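PDB 5ZQH: PadR family transcriptional regulator from Streptococcus pneumoniae, which probably binds operator DNA as a dimeric winged helix-turn-helix transcriptional regulator of the PadR family, subfamily 2. Local coordinates for residues Gly11-Asp15 with Arg82-Trp87. Sequence-based numbering, arbitrary orientation.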
loop_
_atom_site.group_PDB
_atom_site.type_symbol
_atom_site.label_atom_id
_atom_site.label_comp_id
_atom_site.label_asym_id
_atom_site.label_seq_id
_atom_site.Cartn_x
_atom_site.Cartn_y
_atom_site.Cartn_z
ATOM N N GLY A 11 6.696 5.109 2.930
ATOM C CA GLY A 11 7.495 5.580 1.799
ATOM C C GLY A 11 7.623 7.088 1.711
ATOM O O GLY A 11 8.730 7.599 1.527
ATOM N N CYS A 12 6.496 7.793 1.866
ATOM C CA CYS A 12 6.466 9.270 1.830
ATOM C C CYS A 12 7.249 9.928 2.972
ATOM O O CYS A 12 8.032 10.843 2.720
ATOM C CB CYS A 12 5.026 9.807 1.758
ATOM S SG CYS A 12 4.190 9.462 0.188
ATOM N N VAL A 13 7.048 9.451 4.206
ATOM C CA VAL A 13 7.817 9.916 5.393
ATOM C C VAL A 13 9.329 9.672 5.230
ATOM O O VAL A 13 10.141 10.559 5.501
ATOM C CB VAL A 13 7.253 9.335 6.730
ATOM C CG1 VAL A 13 8.251 9.413 7.879
ATOM C CG2 VAL A 13 5.973 10.058 7.122
ATOM N N LEU A 14 9.679 8.472 4.779
ATOM C CA LEU A 14 11.055 8.092 4.450
ATOM C C LEU A 14 11.694 8.989 3.378
ATOM O O LEU A 14 12.839 9.429 3.544
ATOM C CB LEU A 14 11.100 6.616 4.029
ATOM C CG LEU A 14 11.838 5.517 4.816
ATOM C CD1 LEU A 14 12.167 5.849 6.268
ATOM C CD2 LEU A 14 11.081 4.197 4.708
ATOM N N ASP A 15 10.946 9.267 2.305
ATOM C CA ASP A 15 11.398 10.149 1.218
ATOM C C ASP A 15 11.636 11.585 1.688
ATOM O O ASP A 15 12.667 12.176 1.359
ATOM C CB ASP A 15 10.415 10.116 0.040
ATOM C CG ASP A 15 10.980 10.759 -1.227
ATOM O OD1 ASP A 15 11.986 10.252 -1.771
ATOM O OD2 ASP A 15 10.400 11.766 -1.686
ATOM N N ARG A 82 15.512 1.451 1.693
ATOM C CA ARG A 82 14.065 1.239 1.814
ATOM C C ARG A 82 13.232 2.215 0.976
ATOM O O ARG A 82 12.131 1.870 0.534
ATOM C CB ARG A 82 13.619 1.301 3.287
ATOM C CG ARG A 82 14.111 0.163 4.176
ATOM C CD ARG A 82 13.390 -1.160 3.943
ATOM N NE ARG A 82 14.017 -2.247 4.703
ATOM C CZ ARG A 82 13.443 -3.414 5.000
ATOM N NH1 ARG A 82 12.198 -3.682 4.618
ATOM N NH2 ARG A 82 14.121 -4.316 5.700
ATOM N N VAL A 83 13.756 3.425 0.773
ATOM C CA VAL A 83 13.073 4.452 -0.019
ATOM C C VAL A 83 13.300 4.269 -1.528
ATOM O O VAL A 83 12.398 4.549 -2.325
ATOM C CB VAL A 83 13.369 5.898 0.486
ATOM C CG1 VAL A 83 14.807 6.328 0.229
ATOM C CG2 VAL A 83 12.392 6.894 -0.119
ATOM N N SER A 84 14.487 3.790 -1.910
ATOM C CA SER A 84 14.746 3.400 -3.299
ATOM C C SER A 84 13.901 2.177 -3.671
ATOM O O SER A 84 13.362 2.118 -4.771
ATOM C CB SER A 84 16.240 3.157 -3.556
ATOM O OG SER A 84 16.660 1.916 -3.018
ATOM N N VAL A 85 13.787 1.228 -2.733
ATOM C CA VAL A 85 12.848 0.094 -2.823
ATOM C C VAL A 85 11.408 0.590 -3.007
ATOM O O VAL A 85 10.704 0.098 -3.892
ATOM C CB VAL A 85 12.969 -0.877 -1.607
ATOM C CG1 VAL A 85 11.737 -1.766 -1.452
ATOM C CG2 VAL A 85 14.210 -1.749 -1.740
ATOM N N PHE A 86 11.002 1.567 -2.185
ATOM C CA PHE A 86 9.677 2.199 -2.272
ATOM C C PHE A 86 9.364 2.781 -3.652
ATOM O O PHE A 86 8.295 2.503 -4.202
ATOM C CB PHE A 86 9.473 3.270 -1.181
ATOM C CG PHE A 86 8.263 4.152 -1.415
ATOM C CD1 PHE A 86 6.971 3.666 -1.192
ATOM C CD2 PHE A 86 8.416 5.460 -1.882
ATOM C CE1 PHE A 86 5.859 4.468 -1.425
ATOM C CE2 PHE A 86 7.309 6.267 -2.113
ATOM C CZ PHE A 86 6.029 5.768 -1.884
ATOM N N TRP A 87 10.282 3.588 -4.194
ATOM C CA TRP A 87 10.065 4.221 -5.499
ATOM C C TRP A 87 10.030 3.243 -6.664
ATOM O O TRP A 87 9.280 3.450 -7.618
ATOM C CB TRP A 87 11.058 5.355 -5.766
ATOM C CG TRP A 87 10.787 6.587 -4.943
ATOM C CD1 TRP A 87 11.658 7.214 -4.098
ATOM C CD2 TRP A 87 9.557 7.330 -4.873
ATOM N NE1 TRP A 87 11.058 8.305 -3.517
ATOM C CE2 TRP A 87 9.769 8.401 -3.970
ATOM C CE3 TRP A 87 8.303 7.201 -5.492
ATOM C CZ2 TRP A 87 8.770 9.338 -3.663
ATOM C CZ3 TRP A 87 7.308 8.136 -5.190
ATOM C CH2 TRP A 87 7.551 9.192 -4.283
#
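Where Gly-11 meets Phe-86, helix 3-19 and helix 77-101 show how an aromatic ring can pack directly on a neighbouring backbone. The CA of Gly-11 sits 3.5 Å from the centroid of the Phe-86 ring, almost straight above its centre, a CH-pi contact over the middle of the face. Phe-86 reaches this position because its CG lies anti to the backbone N (chi1 167°), and the CA atoms of the two residues come within 5.7 Å of each other. This is the tight, buried end. Val-83, one turn earlier, continues it: its CG2 enters beside the backbone of the other helix, 3.7 Å from Asp-15 CA. The two helices cross steeply, their local N-to-C directions 129° apart. In the PadR fold this contact seats the long C-terminal dimerisation helix, 77-101, against the first helix of the N-terminal winged helix-turn-helix domain; accordingly, the second subunit packs Leu-4 on Phe-86 and Val-97 on Trp-87, while its Ile-100 touches Cys-12 and Asp-15. At the partly exposed margin a polar link takes over. The indole NE1 of Trp-87 donates a nearly straight hydrogen bond (168°) of 2.8 Å to Asp-15 OD1. The acceptor lies in the indole plane, whereas the donor approaches from above the carboxylate, and the two planes are nearly perpendicular. Asp-15 OD2 accepts a second bond from Gln-19 NE2, so both carboxylate oxygens are engaged and the group's rotation is probably restrained. Packing is looser beside Val-83 on the Arg-82 flank, where Leu-14 CD2 comes no nearer than 4.1 Å to Arg-82 CB. The two side chains run alongside each other, and both touch Trp-56; the arginine chain then bends at chi2, carrying its guanidinium away from helix 3-19 and its NE into a weak, long ion pair with Glu-78.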